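Local coordinates for complement factor MASP-3 (PDB 3DEM), which probably acts as a calcium-binding, dimeric serine protease component of the complement system that associates with mannan-binding lectin and ficolins in innate immunity, at residues K60-D65 with F94-F99; F9-S14 with D113-A118; D24-W29 with T98-F103; Q66-F71 with E86-P91. All coordinates share one frame; numbering follows the deposited sequence.

Contact 1. Residues K60-D65 with F94-F99; sequences KVETED and FMSITF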
# COMPACT_ATOMS: atom_id res chain seq x y z
N LYS A 60 8.40 11.50 22.41
CA LYS A 60 8.52 12.56 21.42
C LYS A 60 8.77 11.93 20.05
O LYS A 60 9.70 11.14 19.88
CB LYS A 60 9.67 13.48 21.80
CG LYS A 60 9.82 14.73 20.96
CD LYS A 60 11.04 15.53 21.43
CE LYS A 60 11.08 16.92 20.80
NZ LYS A 60 12.18 17.77 21.37
N VAL A 61 7.95 12.29 19.07
CA VAL A 61 8.10 11.78 17.71
C VAL A 61 8.45 12.93 16.78
O VAL A 61 7.70 13.90 16.67
CB VAL A 61 6.81 11.11 17.21
CG1 VAL A 61 7.00 10.57 15.79
CG2 VAL A 61 6.37 9.99 18.16
N GLU A 62 9.59 12.83 16.11
CA GLU A 62 10.08 13.94 15.30
C GLU A 62 10.87 13.50 14.07
O GLU A 62 11.23 12.33 13.93
CB GLU A 62 10.95 14.86 16.16
CG GLU A 62 12.27 14.24 16.57
CD GLU A 62 12.94 14.97 17.72
OE1 GLU A 62 12.85 16.22 17.77
OE2 GLU A 62 13.55 14.30 18.57
N THR A 63 11.12 14.45 13.18
CA THR A 63 12.03 14.24 12.06
C THR A 63 13.33 14.98 12.37
O THR A 63 13.56 15.38 13.51
CB THR A 63 11.45 14.74 10.73
OG1 THR A 63 11.36 16.17 10.74
CG2 THR A 63 10.07 14.15 10.50
N GLU A 64 14.16 15.18 11.36
CA GLU A 64 15.45 15.83 11.56
C GLU A 64 15.33 17.34 11.78
O GLU A 64 16.29 17.99 12.19
CB GLU A 64 16.40 15.53 10.40
CG GLU A 64 15.78 15.68 9.01
CD GLU A 64 14.94 14.47 8.61
OE1 GLU A 64 15.51 13.45 8.16
OE2 GLU A 64 13.69 14.54 8.73
N ASP A 65 14.15 17.89 11.53
CA ASP A 65 13.96 19.34 11.61
C ASP A 65 12.54 19.74 12.03
O ASP A 65 12.17 20.91 11.92
CB ASP A 65 14.29 19.99 10.26
CG ASP A 65 13.42 19.47 9.12
OD1 ASP A 65 13.66 19.85 7.96
OD2 ASP A 65 12.50 18.68 9.39
N PHE A 94 12.16 9.35 7.30
CA PHE A 94 12.87 9.30 8.57
C PHE A 94 11.98 9.66 9.76
O PHE A 94 11.18 10.60 9.69
CB PHE A 94 14.11 10.21 8.54
CG PHE A 94 14.80 10.34 9.88
CD1 PHE A 94 15.63 9.33 10.33
CD2 PHE A 94 14.61 11.46 10.67
CE1 PHE A 94 16.27 9.45 11.55
CE2 PHE A 94 15.24 11.58 11.89
CZ PHE A 94 16.08 10.57 12.34
N MET A 95 12.14 8.92 10.85
CA MET A 95 11.42 9.21 12.08
C MET A 95 12.27 8.92 13.30
O MET A 95 12.87 7.85 13.41
CB MET A 95 10.11 8.41 12.14
CG MET A 95 9.24 8.72 13.35
SD MET A 95 7.79 7.66 13.42
CE MET A 95 6.69 8.49 12.27
N SER A 96 12.34 9.88 14.22
CA SER A 96 13.08 9.68 15.46
C SER A 96 12.10 9.69 16.63
O SER A 96 11.19 10.52 16.69
CB SER A 96 14.14 10.78 15.63
OG SER A 96 14.97 10.51 16.75
N ILE A 97 12.28 8.75 17.54
CA ILE A 97 11.41 8.60 18.70
C ILE A 97 12.24 8.62 19.97
O ILE A 97 13.19 7.85 20.10
CB ILE A 97 10.61 7.28 18.63
CG1 ILE A 97 9.74 7.23 17.38
CG2 ILE A 97 9.75 7.09 19.88
CD1 ILE A 97 9.16 5.86 17.09
N THR A 98 11.88 9.49 20.90
CA THR A 98 12.55 9.54 22.19
C THR A 98 11.57 9.32 23.34
O THR A 98 10.55 10.01 23.45
CB THR A 98 13.28 10.89 22.40
OG1 THR A 98 14.31 11.03 21.42
CG2 THR A 98 13.89 10.99 23.80
N PHE A 99 11.86 8.33 24.17
CA PHE A 99 11.15 8.17 25.43
C PHE A 99 12.01 8.74 26.55
O PHE A 99 13.16 8.34 26.72
CB PHE A 99 10.83 6.70 25.71
CG PHE A 99 10.40 6.43 27.13
CD1 PHE A 99 9.12 6.76 27.56
CD2 PHE A 99 11.28 5.86 28.04
CE1 PHE A 99 8.73 6.52 28.87
CE2 PHE A 99 10.89 5.62 29.35
CZ PHE A 99 9.62 5.94 29.77
O HOH W 1 13.40 11.56 18.88

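Contact 2. Residues F9-S14 with D113-A118; sequences FGQIQS and DAHYMA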
# COMPACT_ATOMS: atom_id res chain seq x y z
N PHE A 9 9.24 -2.65 8.81
CA PHE A 9 8.39 -2.73 10.00
C PHE A 9 9.21 -2.92 11.26
O PHE A 9 10.41 -3.22 11.20
CB PHE A 9 7.40 -3.90 9.86
CG PHE A 9 8.05 -5.26 9.99
CD1 PHE A 9 8.02 -5.95 11.20
CD2 PHE A 9 8.67 -5.86 8.91
CE1 PHE A 9 8.61 -7.20 11.32
CE2 PHE A 9 9.26 -7.11 9.02
CZ PHE A 9 9.23 -7.78 10.23
N GLY A 10 8.57 -2.75 12.42
CA GLY A 10 9.23 -3.00 13.69
C GLY A 10 8.37 -2.69 14.90
O GLY A 10 7.32 -2.08 14.77
N GLN A 11 8.81 -3.14 16.07
CA GLN A 11 8.13 -2.89 17.33
C GLN A 11 9.07 -2.18 18.28
O GLN A 11 10.28 -2.42 18.27
CB GLN A 11 7.72 -4.21 18.00
CG GLN A 11 6.78 -5.10 17.21
CD GLN A 11 6.33 -6.31 18.01
OE1 GLN A 11 6.42 -7.45 17.54
NE2 GLN A 11 5.86 -6.08 19.23
N ILE A 12 8.52 -1.32 19.12
CA ILE A 12 9.31 -0.61 20.12
C ILE A 12 8.53 -0.56 21.43
O ILE A 12 7.33 -0.35 21.44
CB ILE A 12 9.63 0.82 19.67
CG1 ILE A 12 10.58 0.81 18.47
CG2 ILE A 12 10.25 1.62 20.79
CD1 ILE A 12 10.66 2.15 17.77
N GLN A 13 9.24 -0.77 22.54
CA GLN A 13 8.65 -0.72 23.87
C GLN A 13 9.49 0.20 24.74
O GLN A 13 10.66 0.42 24.47
CB GLN A 13 8.64 -2.11 24.52
CG GLN A 13 8.04 -3.21 23.67
CD GLN A 13 8.27 -4.58 24.26
OE1 GLN A 13 9.06 -4.74 25.21
NE2 GLN A 13 7.59 -5.58 23.72
N SER A 14 8.88 0.71 25.81
CA SER A 14 9.62 1.44 26.83
C SER A 14 10.49 0.48 27.63
O SER A 14 10.16 -0.71 27.75
CB SER A 14 8.66 2.17 27.76
OG SER A 14 7.66 1.28 28.22
N ASP A 113 3.84 0.57 24.18
CA ASP A 113 4.12 -0.46 23.19
C ASP A 113 3.75 0.12 21.83
O ASP A 113 2.60 0.48 21.59
CB ASP A 113 3.30 -1.72 23.50
CG ASP A 113 3.46 -2.80 22.43
OD1 ASP A 113 4.56 -2.93 21.85
OD2 ASP A 113 2.47 -3.52 22.18
N ALA A 114 4.74 0.23 20.94
CA ALA A 114 4.53 0.89 19.65
C ALA A 114 4.93 0.02 18.46
O ALA A 114 5.79 -0.85 18.57
CB ALA A 114 5.25 2.23 19.61
N HIS A 115 4.30 0.29 17.32
CA HIS A 115 4.55 -0.45 16.09
C HIS A 115 4.67 0.52 14.93
O HIS A 115 3.92 1.49 14.85
CB HIS A 115 3.40 -1.42 15.84
CG HIS A 115 3.27 -2.49 16.88
ND1 HIS A 115 2.71 -2.26 18.12
CD2 HIS A 115 3.64 -3.79 16.87
CE1 HIS A 115 2.74 -3.37 18.82
NE2 HIS A 115 3.30 -4.32 18.09
N TYR A 116 5.62 0.26 14.04
CA TYR A 116 5.81 1.12 12.88
C TYR A 116 5.98 0.28 11.62
O TYR A 116 6.30 -0.90 11.69
CB TYR A 116 7.02 2.05 13.07
CG TYR A 116 8.35 1.33 13.04
CD1 TYR A 116 9.00 1.07 11.84
CD2 TYR A 116 8.96 0.90 14.22
CE1 TYR A 116 10.22 0.41 11.82
CE2 TYR A 116 10.18 0.24 14.20
CZ TYR A 116 10.80 0.00 13.00
OH TYR A 116 12.02 -0.65 12.98
N MET A 117 5.76 0.90 10.47
CA MET A 117 5.95 0.23 9.20
C MET A 117 6.14 1.24 8.08
O MET A 117 5.65 2.37 8.17
CB MET A 117 4.74 -0.64 8.87
CG MET A 117 3.64 0.15 8.21
SD MET A 117 2.06 -0.55 8.66
CE MET A 117 2.34 -0.69 10.45
N ALA A 118 6.84 0.83 7.04
CA ALA A 118 6.99 1.65 5.84
C ALA A 118 5.68 1.69 5.09
O ALA A 118 4.98 0.68 4.99
CB ALA A 118 8.09 1.10 4.96

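Contact 3. Residues D24-W29 with T98-F103; sequences DSEVTW and TFRSDF. With CA (calcium ion), chain E.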
# COMPACT_ATOMS: atom_id res chain seq x y z
N ASP A 24 14.82 8.44 35.36
CA ASP A 24 16.02 8.99 34.74
C ASP A 24 16.51 8.14 33.57
O ASP A 24 17.69 7.79 33.49
CB ASP A 24 17.15 9.16 35.76
CG ASP A 24 18.40 9.78 35.15
OD1 ASP A 24 18.26 10.65 34.26
OD2 ASP A 24 19.51 9.40 35.57
N SER A 25 15.60 7.81 32.66
CA SER A 25 15.99 7.06 31.49
C SER A 25 15.63 7.84 30.24
O SER A 25 14.65 8.59 30.22
CB SER A 25 15.33 5.68 31.48
OG SER A 25 13.93 5.77 31.23
N GLU A 26 16.45 7.68 29.21
CA GLU A 26 16.22 8.35 27.94
C GLU A 26 16.72 7.47 26.80
O GLU A 26 17.91 7.18 26.70
CB GLU A 26 16.91 9.71 27.90
CG GLU A 26 16.54 10.52 26.66
CD GLU A 26 17.13 11.92 26.68
OE1 GLU A 26 17.02 12.60 25.64
OE2 GLU A 26 17.69 12.33 27.72
N VAL A 27 15.79 7.06 25.95
CA VAL A 27 16.12 6.19 24.84
C VAL A 27 15.59 6.80 23.55
O VAL A 27 14.45 7.25 23.49
CB VAL A 27 15.52 4.78 25.03
CG1 VAL A 27 16.05 3.82 23.97
CG2 VAL A 27 15.84 4.26 26.43
N THR A 28 16.43 6.81 22.52
CA THR A 28 16.03 7.30 21.21
C THR A 28 16.10 6.17 20.19
O THR A 28 17.07 5.42 20.15
CB THR A 28 16.93 8.46 20.76
OG1 THR A 28 16.73 9.59 21.62
CG2 THR A 28 16.61 8.87 19.32
N TRP A 29 15.06 6.03 19.39
CA TRP A 29 15.07 5.10 18.27
C TRP A 29 15.01 5.88 16.97
O TRP A 29 14.08 6.65 16.76
CB TRP A 29 13.86 4.15 18.32
CG TRP A 29 13.85 3.26 19.52
CD1 TRP A 29 14.46 2.05 19.64
CD2 TRP A 29 13.19 3.51 20.76
NE1 TRP A 29 14.22 1.52 20.88
CE2 TRP A 29 13.44 2.40 21.59
CE3 TRP A 29 12.41 4.56 21.26
CZ2 TRP A 29 12.95 2.31 22.89
CZ3 TRP A 29 11.92 4.46 22.55
CH2 TRP A 29 12.19 3.35 23.35
N THR A 98 11.88 9.49 20.90
CA THR A 98 12.55 9.54 22.19
C THR A 98 11.57 9.32 23.34
O THR A 98 10.55 10.01 23.45
CB THR A 98 13.28 10.89 22.40
OG1 THR A 98 14.31 11.03 21.42
CG2 THR A 98 13.89 10.99 23.80
N PHE A 99 11.86 8.33 24.17
CA PHE A 99 11.15 8.17 25.43
C PHE A 99 12.01 8.74 26.55
O PHE A 99 13.16 8.34 26.72
CB PHE A 99 10.83 6.70 25.71
CG PHE A 99 10.40 6.43 27.13
CD1 PHE A 99 9.12 6.76 27.56
CD2 PHE A 99 11.28 5.86 28.04
CE1 PHE A 99 8.73 6.52 28.87
CE2 PHE A 99 10.89 5.62 29.35
CZ PHE A 99 9.62 5.94 29.77
N ARG A 100 11.46 9.68 27.31
CA ARG A 100 12.17 10.24 28.44
C ARG A 100 11.40 10.07 29.72
O ARG A 100 10.19 10.29 29.77
CB ARG A 100 12.47 11.73 28.22
CG ARG A 100 13.38 12.30 29.31
CD ARG A 100 12.73 13.48 30.01
NE ARG A 100 13.54 13.96 31.13
CZ ARG A 100 13.18 14.98 31.91
NH1 ARG A 100 12.04 15.61 31.70
NH2 ARG A 100 13.97 15.36 32.91
N SER A 101 12.12 9.71 30.77
CA SER A 101 11.56 9.55 32.10
C SER A 101 12.40 10.42 33.03
O SER A 101 13.62 10.27 33.08
CB SER A 101 11.64 8.08 32.51
OG SER A 101 11.09 7.86 33.79
N ASP A 102 11.79 11.35 33.74
CA ASP A 102 12.57 12.21 34.63
C ASP A 102 12.95 11.49 35.92
O ASP A 102 12.86 10.26 36.01
CB ASP A 102 11.88 13.56 34.89
CG ASP A 102 10.53 13.42 35.56
OD1 ASP A 102 10.07 12.29 35.79
OD2 ASP A 102 9.91 14.47 35.84
N PHE A 103 13.38 12.25 36.93
CA PHE A 103 13.86 11.67 38.18
C PHE A 103 12.72 11.24 39.10
O PHE A 103 12.93 10.47 40.03
CB PHE A 103 14.77 12.66 38.91
CG PHE A 103 16.04 12.99 38.17
CD1 PHE A 103 16.04 13.93 37.14
CD2 PHE A 103 17.24 12.37 38.50
CE1 PHE A 103 17.21 14.24 36.45
CE2 PHE A 103 18.41 12.67 37.82
CZ PHE A 103 18.40 13.60 36.80
CA CA E . 8.44 10.80 35.93
O HOH W 2 10.56 9.31 35.81
O HOH W 3 7.05 9.26 36.84

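Contact 4. Residues Q66-F71 with E86-P91; sequences QVLATF and EVVLSP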
# COMPACT_ATOMS: atom_id res chain seq x y z
N GLN A 66 11.77 18.78 12.51
CA GLN A 66 10.35 19.02 12.77
C GLN A 66 9.81 18.04 13.82
O GLN A 66 9.94 16.83 13.67
CB GLN A 66 9.57 18.87 11.46
CG GLN A 66 8.06 18.96 11.56
CD GLN A 66 7.38 18.73 10.22
OE1 GLN A 66 8.00 18.87 9.16
NE2 GLN A 66 6.10 18.36 10.25
N VAL A 67 9.21 18.58 14.87
CA VAL A 67 8.57 17.74 15.88
C VAL A 67 7.15 17.41 15.43
O VAL A 67 6.32 18.30 15.24
CB VAL A 67 8.55 18.41 17.27
CG1 VAL A 67 7.77 17.56 18.27
CG2 VAL A 67 9.97 18.64 17.75
N LEU A 68 6.88 16.12 15.26
CA LEU A 68 5.58 15.66 14.76
C LEU A 68 4.54 15.53 15.87
O LEU A 68 3.38 15.91 15.68
CB LEU A 68 5.74 14.32 14.04
CG LEU A 68 6.73 14.28 12.87
CD1 LEU A 68 6.88 12.87 12.33
CD2 LEU A 68 6.29 15.23 11.77
N ALA A 69 4.96 15.00 17.02
CA ALA A 69 4.04 14.78 18.12
C ALA A 69 4.78 14.57 19.43
O ALA A 69 5.92 14.10 19.44
CB ALA A 69 3.13 13.60 17.83
N THR A 70 4.13 14.92 20.54
CA THR A 70 4.64 14.66 21.87
C THR A 70 3.50 14.10 22.70
O THR A 70 2.42 14.69 22.76
CB THR A 70 5.17 15.94 22.55
OG1 THR A 70 6.12 16.58 21.68
CG2 THR A 70 5.86 15.61 23.87
N PHE A 71 3.73 12.95 23.32
CA PHE A 71 2.68 12.27 24.07
C PHE A 71 3.07 12.07 25.53
O PHE A 71 4.24 11.89 25.85
CB PHE A 71 2.36 10.91 23.45
CG PHE A 71 1.88 10.99 22.03
CD1 PHE A 71 0.65 11.58 21.73
CD2 PHE A 71 2.63 10.44 21.00
CE1 PHE A 71 0.20 11.64 20.43
CE2 PHE A 71 2.18 10.50 19.69
CZ PHE A 71 0.96 11.10 19.40
N GLU A 86 -4.65 6.91 17.24
CA GLU A 86 -4.16 7.76 16.16
C GLU A 86 -2.82 7.31 15.61
O GLU A 86 -1.92 6.90 16.35
CB GLU A 86 -4.09 9.22 16.60
CG GLU A 86 -5.47 9.87 16.84
CD GLU A 86 -6.28 10.03 15.56
OE1 GLU A 86 -5.69 9.96 14.46
OE2 GLU A 86 -7.51 10.24 15.65
N VAL A 87 -2.70 7.37 14.29
CA VAL A 87 -1.48 7.01 13.61
C VAL A 87 -0.65 8.27 13.38
O VAL A 87 -1.19 9.30 12.97
CB VAL A 87 -1.78 6.37 12.24
CG1 VAL A 87 -0.54 6.34 11.38
CG2 VAL A 87 -2.36 4.97 12.44
N VAL A 88 0.65 8.18 13.64
CA VAL A 88 1.56 9.28 13.35
C VAL A 88 2.33 8.98 12.06
O VAL A 88 3.04 7.98 11.97
CB VAL A 88 2.56 9.51 14.51
CG1 VAL A 88 3.50 10.66 14.17
CG2 VAL A 88 1.81 9.76 15.81
N LEU A 89 2.16 9.84 11.07
CA LEU A 89 2.79 9.64 9.77
C LEU A 89 3.92 10.64 9.58
O LEU A 89 3.73 11.84 9.74
CB LEU A 89 1.75 9.79 8.66
CG LEU A 89 2.14 9.43 7.23
CD1 LEU A 89 2.41 7.94 7.09
CD2 LEU A 89 1.05 9.86 6.25
N SER A 90 5.11 10.14 9.23
CA SER A 90 6.24 11.01 8.93
C SER A 90 6.08 11.60 7.53
O SER A 90 5.55 10.94 6.65
CB SER A 90 7.56 10.25 9.04
OG SER A 90 7.70 9.32 7.98
N PRO A 91 6.55 12.85 7.34
CA PRO A 91 6.47 13.52 6.04
C PRO A 91 7.40 12.86 5.02
O PRO A 91 7.08 12.81 3.83
CB PRO A 91 6.96 14.94 6.34
CG PRO A 91 6.92 15.08 7.83
CD PRO A 91 7.16 13.71 8.36

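Contact 1. Residues K60-D65 with F94-F99
Lys60 and Glu62 pair with Thr98 and Ser96 on antiparallel strands whose axes run 4.8 Å apart and 164° from each other in direction. Two hydrogen-bonded pairs, each with two backbone bonds, join the strands: Lys60 N to Thr98 O, Thr98 N to Lys60 O, Glu62 N to Ser96 O and Ser96 N to Glu62 O. The last is the shortest, with Ser96 N 2.7 Å from Glu62 O. Between them Val61 and Ile97 form a non-hydrogen-bonded pair. Val61 turns to the buried face of the sheet with CG1 anti to its N (chi1 -179°). There CG1 lies 3.8 Å from Met95 CG, and the sulfur of Met95 touches the same methyl. The strands are the central pair of one four-stranded sheet of the CUB beta-sandwich. Leu41 of the other sheet packs on Val61, Met95 and Ile97. The face with Glu62, Ser96 and Thr98 is polar, and one water ties all three side chains together. It donates to Glu62 OE2 at 2.8 Å and to Ser96 OG at 2.8 Å, and it bonds to Thr98 OG1 at 2.7 Å. Ser96 OG also bonds to Asn30 OD1, and Thr98 OG1 to Thr28 OG1. Past the strand end, Glu64 folds back through a bend at chi2. Its OE1 comes 3.3 Å from Phe94 CD2, with carboxylate and ring planes 59° apart. The backbone carbon of Thr63 lies at the edge of that ring. Thr63 OG1 donates to Asp65 OD2 at 3.1 Å within the loop after the strand.

Contact 2. Residues F9-S14 with D113-A118
Tyr116 takes chi1 70°, with CG between its backbone N and carbonyl carbon, and this lays the ring across Gly10 of the neighbouring strand. Gly10 CA sits over the ring face, 3.7 Å from the centroid, as a CH-pi contact. Gly10 N also lies above the ring. Having no side chain, Gly10 lets the ring come this close. Tyr116 OH is held by Asn7 OD1. The Ile12 side chain crosses Tyr116 at about a right angle, its CD1 4.1 Å from Tyr116 CE2. On the other face Gln11 has CG anti to its carbonyl carbon (chi1 -60°) and runs alongside His115, with amide and imidazole planes 20° apart. Two pairs of backbone hydrogen bonds join Gly10 to Tyr116 and Ile12 to Ala114; the shortest runs from Ala114 N to Ile12 O at 2.7 Å. On the Gln11 face, the second subunit stacks Tyr141 on Phe9 and His139 on His115, so this face forms part of the dimer interface. Strand 9-13 is the outermost strand of its sheet within this chain, paired antiparallel with strand 111-120, in one sheet of a CUB beta-sandwich.

Contact 3. Residues D24-W29 with T98-F103
Asp24 and Ser25 both face Ser101, which makes a G1 beta bulge beside Asp102. Asp24 sits there with positive phi and psi. Its N donates to Asp102 O at 2.8 Å, from above the carbonyl plane. Ser25 N makes only a weak bond to Ser101 O, while Ser101 N donates to Ser25 O at 2.8 Å. Beside the bulge the Asp24 carboxylate stacks on one face of the Phe103 ring. The two planes are 12° apart, and Asp24 OD1 is 3.9 Å from Phe103 CZ. Asp102 turns away from strand 25-29 and binds the calcium ion, with OD1 2.2 Å from the metal. Glu49, Asp57 and Ser104 O complete the protein ligands of this CUB-domain site, and two waters join them. One of these waters donates to Asp102 O and also bonds to Ser101 OG. It thus links Ser101 and Asp102 O to the metal, while Ser101 OG also bonds to Pro22 O. Farther along, Val27 and Phe99 pair through two backbone hydrogen bonds. Thr28 and Thr98 face each other as a non-hydrogen-bonded pair, their OG1 atoms 2.8 Å apart in a hydrogen bond. In both threonines OG1 is anti to the carbonyl carbon (chi1 -66° and -64°), which turns the two hydroxyls together. Glu26 CG reaches the methyl of Thr98 at 3.9 Å. On the other face Trp29 lies alongside Phe99, and Phe99 CB meets the edge of the indole, 4.0 Å from CZ3 of Trp29. Tyr21 packs edge-to-face with the Phe99 ring.

Contact 4. Residues Q66-F71 with E86-P91
Leu68 leans from its strand toward Val88, Ser90 and Pro91. Its CB passes Val88 CG1 at 4.3 Å. With chi1 -57°, CG lies anti to the carbonyl carbon. A chi2 of 175° carries CD1 on from CB, and CD2 branches to the other side. CD1 comes to the backbone of Ser90, 3.9 Å from Ser90 CA, and also nears Pro91. CD2 reaches toward the CD and CG edge of the pyrrolidine ring, 3.8 Å from Pro91 CD and slightly farther from Pro91 CG. No hydrogen bond crosses this contact, and the nearest CA atoms, those of Leu68 and Ser90, are 7.5 Å apart. This is packing between the two sheets of the CUB beta-sandwich. Strand 67-71 is the outermost strand of one sheet, and strand 88-89 is the outermost strand of the other. The two segments run in opposite directions. A classic beta bulge sets Leu68 and Ala69 both against Val61 of the adjoining strand. At the far end Phe71 and Val88 approach from opposite directions. Val88 CG2 lies in the plane of the Phe71 ring and touches its edge, 3.9 Å from Phe71 CZ. Phe46 and Pro83 also pack on Phe71, and Val61 packs on Val88. At the other end the extended chain of Gln66 crosses Pro91, with OE1 4.2 Å from Pro91 CG. The segment carrying Pro91 is bonded to strand 37-47 of its own sheet: Ser90 OG bonds to Ile39 N, and Pro91 O accepts from Arg38 NE. Ser90 OG also bonds to Gly92 O.

In the fold
All four contacts belong to the first CUB domain. Contacts 1 and 3 share strand 94-101, which pairs with strand 58-62 on one side and strand 25-32 on the other. Contact 2 lies in the opposing sheet, and contact 4 spans the two sheets at one margin. Contact 1 is the most buried, with apolar side chains inward and a water-linked polar face. Contacts 2 and 3 are partly buried: one meets the second subunit, the other ends at calcium. Contact 4 lies at the surface and rests mainly on apolar packing, with no hydrogen bond across it. Ile97 meets Ile12 between contacts 1 and 2, and Trp29 packs on Ile12 between contacts 3 and 2.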